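Local coordinates for putative peptidyl-arginine deiminase family protein (Campylobacter jejuni subsp. jejuni serotype O:2, PDB 6B2W) that probably hydrolyses agmatine to N-carbamoylputrescine and ammonia, a deimination step on the route to putrescine in polyamine biosynthesis, at residues F198-D203 / E263-A268; P254-L259 / P283-K288; D141-G146 / N168-L173; S160-L165 / D203-I208. The protein carries 1 engineered substitution. One frame throughout, in Å; residues are numbered along the deposited sequence.

Contact 1: residues F198-D203 / E263-A268; sequences FIKGDD and ERRLGA. With AG2 (agmatine), chain C.
Ile-199 lays its CG2 methyl against Gly-267, with CG2 3.6 Å from Gly-267 CA. That methyl stands anti to the backbone N while CG1 takes the place beside that nitrogen, and this puts CG2 on the side of the isoleucine that meets the second loop; the carbonyl of Ala-268 lies close to the same methyl. Ile-199 also starts a type II turn ending at Asp-202. Gly-201, at positive phi in that turn, has no side chain, and the two backbones come together here, with the CA atoms of Gly-201 and Gly-267 4.4 Å apart. Lys-200 O receives a CA-H...O contact from Gly-267 CA at 3.3 Å, where Gly-267 is the centre of an inverse gamma turn. Two arginines border this backbone contact. Arg-265 runs extended, its CD 4.4 Å from Lys-200 CG, and carries its guanidinium onward to a salt bridge with Asp-230. Arg-264 bends at chi3 (73°) so that NH1 comes 4.1 Å from Gly-201 CA, which lies at the edge of the guanidinium. Its NH2 bonds Asn-318 OD1, and Asn-318 ND2 in turn bonds Asp-203 OD2. Asp-203 belongs to the agmatine pocket: its carboxylate lies beside the aliphatic chain of the ligand, OD1 3.2 Å from agmatine CG. The loops thus meet mainly through close backbone packing, with the Ile-199 methyl and the stems of Lys-200 and Arg-265 alongside, while Arg-264, acting through Asn-318 as a second-shell residue, probably helps to orient the carboxylate of Asp-203 at the ligand.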
# COMPACT_ATOMS: atom_id res chain seq x y z
N PHE A 198 10.91 -10.34 5.92
CA PHE A 198 10.44 -9.18 6.68
C PHE A 198 11.36 -7.99 6.45
O PHE A 198 12.42 -8.12 5.84
CB PHE A 198 10.37 -9.50 8.18
CG PHE A 198 11.69 -9.89 8.78
CD1 PHE A 198 12.08 -11.22 8.81
CD2 PHE A 198 12.53 -8.93 9.33
CE1 PHE A 198 13.30 -11.58 9.37
CE2 PHE A 198 13.74 -9.29 9.89
CZ PHE A 198 14.13 -10.62 9.91
N ILE A 199 10.94 -6.82 6.93
CA ILE A 199 11.78 -5.63 6.98
C ILE A 199 11.79 -5.13 8.43
O ILE A 199 10.74 -5.01 9.06
CB ILE A 199 11.28 -4.52 6.02
CG1 ILE A 199 11.20 -5.04 4.58
CG2 ILE A 199 12.19 -3.30 6.09
CD1 ILE A 199 12.53 -5.31 3.91
N LYS A 200 12.97 -4.78 8.93
CA LYS A 200 13.20 -4.58 10.36
C LYS A 200 12.88 -3.14 10.69
O LYS A 200 13.52 -2.22 10.18
CB LYS A 200 14.66 -4.90 10.72
CG LYS A 200 15.02 -4.66 12.18
CD LYS A 200 14.41 -5.72 13.09
CE LYS A 200 14.85 -5.51 14.53
NZ LYS A 200 14.30 -6.55 15.45
N GLY A 201 11.89 -2.96 11.56
CA GLY A 201 11.27 -1.66 11.78
C GLY A 201 9.79 -1.73 11.43
O GLY A 201 8.99 -0.93 11.91
N ASP A 202 9.43 -2.69 10.58
CA ASP A 202 8.04 -2.93 10.21
C ASP A 202 7.28 -3.46 11.42
O ASP A 202 7.59 -4.52 11.95
CB ASP A 202 7.97 -3.93 9.05
CG ASP A 202 6.60 -4.02 8.43
OD1 ASP A 202 5.97 -2.97 8.18
OD2 ASP A 202 6.17 -5.16 8.15
N ASP A 203 6.28 -2.70 11.86
CA ASP A 203 5.47 -3.06 13.03
C ASP A 203 4.08 -3.56 12.63
O ASP A 203 3.14 -3.54 13.43
CB ASP A 203 5.34 -1.86 13.97
CG ASP A 203 4.68 -0.66 13.31
OD1 ASP A 203 3.77 -0.84 12.48
OD2 ASP A 203 5.08 0.47 13.63
N GLU A 263 18.92 5.63 17.42
CA GLU A 263 19.49 4.29 17.61
C GLU A 263 18.49 3.16 17.33
O GLU A 263 18.56 2.10 17.96
CB GLU A 263 20.08 4.15 19.02
CG GLU A 263 21.12 5.21 19.39
CD GLU A 263 22.37 5.18 18.52
OE1 GLU A 263 22.66 4.13 17.90
OE2 GLU A 263 23.07 6.21 18.45
N ARG A 264 17.59 3.38 16.37
CA ARG A 264 16.60 2.37 15.98
C ARG A 264 16.65 2.19 14.46
O ARG A 264 16.56 3.17 13.71
CB ARG A 264 15.21 2.82 16.42
CG ARG A 264 14.17 1.71 16.41
CD ARG A 264 12.82 2.23 16.88
NE ARG A 264 12.17 3.08 15.87
CZ ARG A 264 11.52 2.63 14.80
NH1 ARG A 264 11.41 1.33 14.55
NH2 ARG A 264 10.97 3.50 13.96
N ARG A 265 16.79 0.94 14.00
CA ARG A 265 16.86 0.67 12.56
C ARG A 265 15.53 0.95 11.86
O ARG A 265 14.50 0.43 12.26
CB ARG A 265 17.29 -0.77 12.28
CG ARG A 265 17.39 -1.07 10.79
CD ARG A 265 18.25 -2.28 10.47
NE ARG A 265 18.53 -2.39 9.04
CZ ARG A 265 19.26 -3.35 8.48
NH1 ARG A 265 19.78 -4.32 9.23
NH2 ARG A 265 19.46 -3.36 7.17
N LEU A 266 15.58 1.77 10.82
CA LEU A 266 14.39 2.14 10.06
C LEU A 266 14.09 1.10 8.98
O LEU A 266 15.01 0.53 8.39
CB LEU A 266 14.57 3.52 9.43
CG LEU A 266 14.87 4.65 10.41
CD1 LEU A 266 15.10 5.96 9.66
CD2 LEU A 266 13.74 4.81 11.42
N GLY A 267 12.80 0.87 8.73
CA GLY A 267 12.36 -0.17 7.81
C GLY A 267 12.33 0.28 6.36
O GLY A 267 11.26 0.36 5.74
N ALA A 268 13.52 0.55 5.81
CA ALA A 268 13.66 1.00 4.43
C ALA A 268 13.42 -0.15 3.46
O ALA A 268 14.08 -1.19 3.54
CB ALA A 268 15.04 1.59 4.20
N AG2 C . 2.38 3.62 13.41
CA AG2 C . 2.94 2.37 12.88
CB AG2 C . 2.25 1.98 11.57
CG AG2 C . 3.28 1.58 10.51
CD AG2 C . 2.64 1.63 9.12
NE AG2 C . 2.58 0.29 8.52
CZ AG2 C . 2.10 0.05 7.29
NH1 AG2 C . 2.09 -1.19 6.81
NH2 AG2 C . 1.61 1.03 6.54

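Contact 2: residues P254-L259 / P283-K288; sequences PIPKPL and PFYKDK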
# COMPACT_ATOMS: atom_id res chain seq x y z
N PRO A 254 17.31 -4.57 -4.05
CA PRO A 254 18.20 -4.67 -2.89
C PRO A 254 17.94 -3.58 -1.86
O PRO A 254 17.87 -2.40 -2.22
CB PRO A 254 19.60 -4.51 -3.51
CG PRO A 254 19.37 -3.81 -4.80
CD PRO A 254 18.05 -4.31 -5.29
N ILE A 255 17.79 -3.96 -0.60
CA ILE A 255 17.53 -3.00 0.46
C ILE A 255 18.75 -2.09 0.68
O ILE A 255 19.87 -2.47 0.34
CB ILE A 255 17.15 -3.67 1.80
CG1 ILE A 255 18.29 -4.54 2.34
CG2 ILE A 255 15.87 -4.46 1.64
CD1 ILE A 255 18.11 -4.98 3.78
N PRO A 256 18.52 -0.89 1.24
CA PRO A 256 19.66 -0.02 1.54
C PRO A 256 20.49 -0.53 2.70
O PRO A 256 20.07 -1.42 3.44
CB PRO A 256 19.00 1.32 1.92
CG PRO A 256 17.57 1.21 1.52
CD PRO A 256 17.25 -0.25 1.59
N LYS A 257 21.68 0.04 2.85
CA LYS A 257 22.47 -0.16 4.05
C LYS A 257 21.71 0.47 5.23
O LYS A 257 20.99 1.45 5.04
CB LYS A 257 23.86 0.45 3.88
CG LYS A 257 24.78 -0.37 2.98
CD LYS A 257 25.57 -1.41 3.76
CE LYS A 257 26.53 -2.18 2.88
NZ LYS A 257 27.67 -2.78 3.65
N PRO A 258 21.85 -0.11 6.43
CA PRO A 258 21.08 0.32 7.61
C PRO A 258 21.02 1.83 7.84
O PRO A 258 22.05 2.50 7.82
CB PRO A 258 21.82 -0.36 8.76
CG PRO A 258 22.44 -1.57 8.17
CD PRO A 258 22.68 -1.30 6.72
N LEU A 259 19.81 2.36 8.05
CA LEU A 259 19.62 3.74 8.49
C LEU A 259 19.06 3.73 9.90
O LEU A 259 18.22 2.88 10.22
CB LEU A 259 18.63 4.49 7.61
CG LEU A 259 18.85 4.58 6.10
CD1 LEU A 259 18.22 3.40 5.38
CD2 LEU A 259 18.28 5.89 5.58
N PRO A 283 10.12 5.06 -3.51
CA PRO A 283 10.73 5.67 -2.34
C PRO A 283 12.25 5.71 -2.47
O PRO A 283 12.86 4.70 -2.83
CB PRO A 283 10.31 4.74 -1.20
CG PRO A 283 10.14 3.41 -1.84
CD PRO A 283 9.70 3.67 -3.26
N PHE A 284 12.83 6.87 -2.20
CA PHE A 284 14.29 7.07 -2.22
C PHE A 284 14.76 7.30 -0.79
O PHE A 284 14.13 8.06 -0.05
CB PHE A 284 14.65 8.27 -3.10
CG PHE A 284 15.00 7.92 -4.53
CD1 PHE A 284 14.51 6.77 -5.14
CD2 PHE A 284 15.81 8.78 -5.27
CE1 PHE A 284 14.84 6.47 -6.46
CE2 PHE A 284 16.13 8.49 -6.59
CZ PHE A 284 15.65 7.33 -7.18
N TYR A 285 15.85 6.64 -0.41
CA TYR A 285 16.38 6.72 0.96
C TYR A 285 17.80 7.30 1.00
O TYR A 285 18.49 7.21 2.02
CB TYR A 285 16.35 5.32 1.60
CG TYR A 285 14.97 4.70 1.59
CD1 TYR A 285 13.99 5.13 2.48
CD2 TYR A 285 14.64 3.71 0.68
CE1 TYR A 285 12.72 4.57 2.47
CE2 TYR A 285 13.37 3.14 0.66
CZ TYR A 285 12.42 3.58 1.56
OH TYR A 285 11.15 3.03 1.56
N LYS A 286 18.21 7.94 -0.09
CA LYS A 286 19.56 8.48 -0.23
C LYS A 286 20.64 7.43 0.09
O LYS A 286 21.57 7.66 0.86
CB LYS A 286 19.70 9.77 0.58
CG LYS A 286 19.28 10.99 -0.23
CD LYS A 286 18.70 12.10 0.64
CE LYS A 286 18.84 13.47 -0.02
NZ LYS A 286 18.51 13.49 -1.47
N ASP A 287 20.45 6.26 -0.52
CA ASP A 287 21.43 5.19 -0.57
C ASP A 287 21.81 5.07 -2.04
O ASP A 287 21.09 5.56 -2.92
CB ASP A 287 20.78 3.91 -0.04
CG ASP A 287 21.73 2.71 -0.02
OD1 ASP A 287 21.93 2.10 -1.09
OD2 ASP A 287 22.23 2.36 1.07
N LYS A 288 22.94 4.43 -2.34
CA LYS A 288 23.35 4.22 -3.73
C LYS A 288 22.34 3.36 -4.50
O LYS A 288 22.27 3.44 -5.73
CB LYS A 288 24.74 3.58 -3.80
CG LYS A 288 24.80 2.13 -3.32
CD LYS A 288 25.77 1.30 -4.15
CE LYS A 288 25.58 -0.18 -3.89
NZ LYS A 288 25.64 -0.52 -2.44
O HOH W 1 21.31 3.77 3.41
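Pro-256 and Asp-287 mark the closest backbone approach, CA to CA 5.9 Å, where the loop leaving strand 249-254 passes the turn between strand 279-284 and helix 289-300. Two loops of an alpha/beta propeller, the fold of the guanidino-modifying enzymes, thus meet here, and Asp-287 does most of the work. With CG anti to the backbone N (chi1 -179°), its carboxylate reaches across to the proline-rich loop. OD2 accepts from Lys-257 N at 3.0 Å, the N-H...O angle being 154°; the donor comes in from above the carboxylate plane, 45° out of it. The other oxygen, OD1, takes the backbone N of Asn-289, closing an Asx turn that leads into helix 289-300. One carboxylate therefore ties the neighbouring loop and caps a backbone N in the turn that enters the helix. Its carbon side packs as well, CB standing 3.7 Å from Pro-256 CB. Farther round the same proline ring, Pro-256 CG reaches Tyr-285 CD2 at 3.9 Å, the two side chains slanting across each other. Tyr-285 is buried, and its ring is fixed from several directions: OH bonds Thr-269 O and Ser-320 OG, while Tyr-270 meets it edge-to-face. Leu-259 CD2 lies 3.8 Å from Tyr-285 O and only loosely near its CB. The Lys-257 side chain leads away from the turn; its backbone N makes the polar link. A water sits within bonding range of both sides, 2.9 Å from Lys-257 O and 2.9 Å from Asp-287 OD2.

Contact 3: residues D141-G146 / N168-L173; sequences DFILEG and NRNSHL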
# COMPACT_ATOMS: atom_id res chain seq x y z
N ASP A 141 -17.36 -7.68 6.80
CA ASP A 141 -17.14 -7.98 8.21
C ASP A 141 -15.89 -8.85 8.34
O ASP A 141 -15.97 -10.05 8.57
CB ASP A 141 -18.39 -8.69 8.78
CG ASP A 141 -18.52 -8.54 10.29
OD1 ASP A 141 -17.49 -8.36 10.98
OD2 ASP A 141 -19.67 -8.62 10.78
N PHE A 142 -14.73 -8.21 8.18
CA PHE A 142 -13.45 -8.92 8.08
C PHE A 142 -12.29 -7.94 8.24
O PHE A 142 -12.23 -6.93 7.53
CB PHE A 142 -13.36 -9.63 6.73
CG PHE A 142 -12.15 -10.52 6.59
CD1 PHE A 142 -12.18 -11.83 7.03
CD2 PHE A 142 -10.98 -10.04 6.02
CE1 PHE A 142 -11.07 -12.65 6.90
CE2 PHE A 142 -9.87 -10.85 5.88
CZ PHE A 142 -9.92 -12.16 6.32
N ILE A 143 -11.37 -8.25 9.15
CA ILE A 143 -10.20 -7.40 9.40
C ILE A 143 -9.18 -7.58 8.28
O ILE A 143 -8.67 -8.69 8.07
CB ILE A 143 -9.54 -7.72 10.77
CG1 ILE A 143 -10.52 -7.46 11.92
CG2 ILE A 143 -8.27 -6.89 10.96
CD1 ILE A 143 -10.08 -7.99 13.26
N LEU A 144 -8.87 -6.50 7.58
CA LEU A 144 -7.89 -6.53 6.50
C LEU A 144 -7.30 -5.15 6.24
O LEU A 144 -8.02 -4.15 6.26
CB LEU A 144 -8.54 -7.04 5.21
CG LEU A 144 -7.60 -7.29 4.03
CD1 LEU A 144 -6.84 -8.59 4.23
CD2 LEU A 144 -8.37 -7.31 2.73
N GLU A 145 -5.99 -5.12 5.98
CA GLU A 145 -5.31 -3.91 5.52
C GLU A 145 -4.94 -4.07 4.05
O GLU A 145 -4.49 -5.13 3.63
CB GLU A 145 -4.03 -3.65 6.33
CG GLU A 145 -4.23 -3.56 7.84
CD GLU A 145 -4.08 -4.89 8.54
OE1 GLU A 145 -3.12 -5.62 8.23
OE2 GLU A 145 -4.92 -5.21 9.40
N GLY A 146 -5.13 -3.00 3.28
CA GLY A 146 -4.77 -2.99 1.86
C GLY A 146 -3.30 -3.23 1.58
O GLY A 146 -2.93 -3.78 0.54
N ASN A 168 -3.46 -11.79 16.23
CA ASN A 168 -4.01 -10.44 16.43
C ASN A 168 -4.93 -9.93 15.30
O ASN A 168 -5.50 -8.84 15.42
CB ASN A 168 -2.87 -9.43 16.69
CG ASN A 168 -2.01 -9.16 15.47
OD1 ASN A 168 -2.22 -9.73 14.40
ND2 ASN A 168 -1.02 -8.29 15.62
N ARG A 169 -5.08 -10.72 14.23
CA ARG A 169 -5.97 -10.37 13.11
C ARG A 169 -7.30 -11.12 13.17
O ARG A 169 -8.15 -10.80 14.01
CB ARG A 169 -5.26 -10.62 11.77
CG ARG A 169 -4.03 -9.77 11.51
CD ARG A 169 -4.29 -8.29 11.73
NE ARG A 169 -3.40 -7.47 10.91
CZ ARG A 169 -2.10 -7.29 11.14
NH1 ARG A 169 -1.50 -7.87 12.18
NH2 ARG A 169 -1.39 -6.53 10.32
N ASN A 170 -7.49 -12.11 12.30
CA ASN A 170 -8.71 -12.91 12.25
C ASN A 170 -8.42 -14.30 12.78
O ASN A 170 -8.52 -15.30 12.07
CB ASN A 170 -9.25 -12.98 10.81
CG ASN A 170 -9.68 -11.62 10.29
OD1 ASN A 170 -10.57 -10.99 10.86
ND2 ASN A 170 -9.07 -11.18 9.19
N SER A 171 -8.05 -14.34 14.06
CA SER A 171 -7.68 -15.58 14.76
C SER A 171 -8.75 -16.66 14.69
O SER A 171 -8.43 -17.85 14.66
CB SER A 171 -7.39 -15.27 16.23
OG SER A 171 -8.40 -14.45 16.78
N HIS A 172 -10.02 -16.25 14.67
CA HIS A 172 -11.15 -17.18 14.68
C HIS A 172 -11.32 -18.03 13.41
O HIS A 172 -12.20 -18.89 13.38
CB HIS A 172 -12.45 -16.45 15.02
CG HIS A 172 -12.91 -15.49 13.96
ND1 HIS A 172 -12.51 -14.17 13.92
CD2 HIS A 172 -13.76 -15.66 12.92
CE1 HIS A 172 -13.08 -13.57 12.89
NE2 HIS A 172 -13.85 -14.45 12.27
N LEU A 173 -10.51 -17.79 12.38
CA LEU A 173 -10.49 -18.67 11.21
C LEU A 173 -9.10 -19.28 10.99
O LEU A 173 -8.12 -18.85 11.60
CB LEU A 173 -10.92 -17.92 9.94
CG LEU A 173 -12.18 -17.05 10.04
CD1 LEU A 173 -11.80 -15.60 10.25
CD2 LEU A 173 -13.03 -17.18 8.78
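Asn-170 docks its side-chain amide on the backbone of Ile-143, much as a neighbouring strand would, where the chain turns a corner after strand 138-141 of this alpha/beta propeller. Among the hydrogen bonds, ND2 gives the firm one, to Ile-143 O at 2.8 Å, in the carbonyl plane and on a lone pair. The return bond, Ile-143 N to OD1, is weak at 3.3 Å. Asn-170 also opens the type I turn that runs to Leu-173.

The same ND2 lies over one face of Phe-142, offset toward the rim, 3.1 Å from CZ, and the ring and amide planes are 30° apart. Phe-142 is brought there by an extended first torsion, its CG anti to the backbone N.

The charged part is a buried salt bridge. Arg-169 grips Glu-145 side-on, NH2 to OE1 at 2.9 Å and NE to OE2 at 3.1 Å, the former nearly within the guanidinium plane. NH1 bonds Asn-168 OD1 at 3.0 Å and makes a salt bridge to Asp-205, while NH2 also reaches Thr-204 O; these bonds fix the rotation of the guanidinium. Glu-145 OE1 in turn bonds NE2 of His-207, a residue of the agmatine pocket, so Arg-169 stands in the second shell of that site.

Packing is carried by Ile-143, whose CB lies against the Asn-170 amide and whose CD1 ends 3.5 Å from Arg-169 O.

Contact 4: residues S160-L165 / D203-I208; sequences SSHCLL and DTDHHI. With AG2 (agmatine), chain C.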
# COMPACT_ATOMS: atom_id res chain seq x y z
N SER A 160 1.42 -12.32 2.64
CA SER A 160 2.34 -12.94 3.59
C SER A 160 1.59 -13.72 4.67
O SER A 160 0.60 -13.22 5.22
CB SER A 160 3.24 -11.88 4.25
OG SER A 160 2.53 -11.13 5.22
N SER A 161 2.06 -14.92 4.98
CA SER A 161 1.41 -15.78 5.97
C SER A 161 1.49 -15.20 7.39
O SER A 161 0.52 -15.27 8.14
CB SER A 161 2.02 -17.18 5.96
OG SER A 161 1.78 -17.82 4.72
N HIS A 162 2.65 -14.64 7.74
CA HIS A 162 2.87 -14.11 9.09
C HIS A 162 1.85 -13.03 9.47
O HIS A 162 1.47 -12.93 10.64
CB HIS A 162 4.29 -13.58 9.24
CG HIS A 162 4.69 -13.31 10.66
ND1 HIS A 162 4.47 -12.10 11.29
CD2 HIS A 162 5.28 -14.11 11.58
CE1 HIS A 162 4.92 -12.16 12.53
NE2 HIS A 162 5.42 -13.37 12.74
N CYS A 163 1.43 -12.23 8.49
CA CYS A 163 0.47 -11.14 8.72
C CYS A 163 -0.97 -11.63 8.85
O CYS A 163 -1.61 -11.42 9.87
CB CYS A 163 0.55 -10.11 7.58
SG CYS A 163 -0.49 -8.66 7.84
N LEU A 164 -1.47 -12.28 7.80
CA LEU A 164 -2.89 -12.67 7.75
C LEU A 164 -3.25 -13.81 8.70
O LEU A 164 -4.39 -13.88 9.16
CB LEU A 164 -3.29 -13.06 6.32
CG LEU A 164 -3.22 -11.97 5.24
CD1 LEU A 164 -3.88 -12.46 3.97
CD2 LEU A 164 -3.88 -10.67 5.70
N LEU A 165 -2.30 -14.69 9.00
CA LEU A 165 -2.53 -15.79 9.95
C LEU A 165 -2.10 -15.44 11.38
O LEU A 165 -2.00 -16.33 12.22
CB LEU A 165 -1.82 -17.06 9.48
CG LEU A 165 -2.05 -17.49 8.03
CD1 LEU A 165 -1.51 -18.89 7.81
CD2 LEU A 165 -3.52 -17.43 7.63
N ASP A 203 6.28 -2.70 11.86
CA ASP A 203 5.47 -3.06 13.03
C ASP A 203 4.08 -3.56 12.63
O ASP A 203 3.14 -3.54 13.43
CB ASP A 203 5.34 -1.86 13.97
CG ASP A 203 4.68 -0.66 13.31
OD1 ASP A 203 3.77 -0.84 12.48
OD2 ASP A 203 5.08 0.47 13.63
N THR A 204 3.96 -4.03 11.39
CA THR A 204 2.67 -4.40 10.82
C THR A 204 2.54 -5.92 10.66
O THR A 204 1.55 -6.41 10.12
CB THR A 204 2.48 -3.71 9.45
OG1 THR A 204 1.10 -3.65 9.11
CG2 THR A 204 3.23 -4.44 8.38
N ASP A 205 3.56 -6.65 11.13
CA ASP A 205 3.60 -8.12 11.05
C ASP A 205 3.84 -8.63 9.62
O ASP A 205 3.23 -9.62 9.21
CB ASP A 205 2.34 -8.75 11.66
CG ASP A 205 2.07 -8.26 13.07
OD1 ASP A 205 2.91 -8.52 13.96
OD2 ASP A 205 1.02 -7.60 13.29
N HIS A 206 4.73 -7.96 8.89
CA HIS A 206 5.31 -8.46 7.63
C HIS A 206 4.44 -8.22 6.39
O HIS A 206 4.29 -9.12 5.55
CB HIS A 206 5.65 -9.96 7.72
CG HIS A 206 6.61 -10.32 8.82
ND1 HIS A 206 6.97 -9.45 9.83
CD2 HIS A 206 7.25 -11.48 9.08
CE1 HIS A 206 7.81 -10.05 10.65
NE2 HIS A 206 8.00 -11.29 10.21
N HIS A 207 3.90 -7.02 6.26
CA HIS A 207 3.07 -6.65 5.11
C HIS A 207 3.75 -6.93 3.79
O HIS A 207 4.93 -6.61 3.61
CB HIS A 207 2.75 -5.16 5.13
CG HIS A 207 1.44 -4.83 5.76
ND1 HIS A 207 0.83 -3.60 5.59
CD2 HIS A 207 0.60 -5.55 6.54
CE1 HIS A 207 -0.31 -3.58 6.25
NE2 HIS A 207 -0.47 -4.75 6.83
N ILE A 208 2.99 -7.49 2.85
CA ILE A 208 3.53 -7.84 1.54
C ILE A 208 4.03 -6.61 0.78
O ILE A 208 4.92 -6.73 -0.06
CB ILE A 208 2.49 -8.61 0.70
CG1 ILE A 208 3.15 -9.37 -0.45
CG2 ILE A 208 1.42 -7.66 0.15
CD1 ILE A 208 3.99 -10.55 -0.01
N AG2 C . 2.38 3.62 13.41
CA AG2 C . 2.94 2.37 12.88
CB AG2 C . 2.25 1.98 11.57
CG AG2 C . 3.28 1.58 10.51
CD AG2 C . 2.64 1.63 9.12
NE AG2 C . 2.58 0.29 8.52
CZ AG2 C . 2.10 0.05 7.29
NH1 AG2 C . 2.09 -1.19 6.81
NH2 AG2 C . 1.61 1.03 6.54
O HOH W 2 1.02 -9.10 4.10
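His-162 stacks on His-206, ring over ring in an offset arrangement with centroids 4.0 Å apart and planes 16° from parallel. ND1 of His-162 also points at Asp-205 O, which lies at its ring edge, but at 3.5 Å this bond is weak. Asp-205 and His-206 both have positive phi, an unusual pair of left-handed conformations that presents their carbonyls to the short helix 161-164. Ser-160, the N-cap residue of that helix, uses OG to hold His-206 O at 2.7 Å, approaching from above the carbonyl plane; with OG between the backbone N and the carbonyl carbon (chi1 75°), the hydroxyl is turned to the loop. A water extends the link, donating to Ser-160 OG and accepting from Ile-208 N, both at 2.8 Å. Cys-163 spans the loop: CB packs on Asp-205 O, and SG comes to the edge of the His-207 imidazole, 3.5 Å from CD2. The other side of that ring serves the ligand, with ND1 3.0 Å from agmatine NH1, while its NE2 is taken by Glu-145. The Asp-205 carboxylate turns to Arg-169 and Lys-115. Short helix and loop are thus joined by a hydroxyl, a water and stacked imidazoles, with the sulfur meeting His-207 at its edge. The grip on the carbonyl just before His-207 probably helps to set the position from which ND1 of that imidazole meets the guanidinium of agmatine.

Along the chain contacts 3 and 4 interleave, and contact 1 alternates with 4 and 2; 198-203 and 203-208 run on from each other through Asp-203, in the loop between strands 190-194 and 212-216. Contacts 3 and 4 have centres about 11 Å apart and are tied by Arg-169. Contacts 1 and 4, about 14 Å apart, both touch agmatine. Contact 2 lies about 12 Å from contact 1, sharing with it the loop between strands 249-254 and 274-276; contacts 2 and 3 are farthest apart, about 32 Å between centres and on opposite sides of the chain's centre. Together they trace loop packing running from the periphery through the substrate pocket.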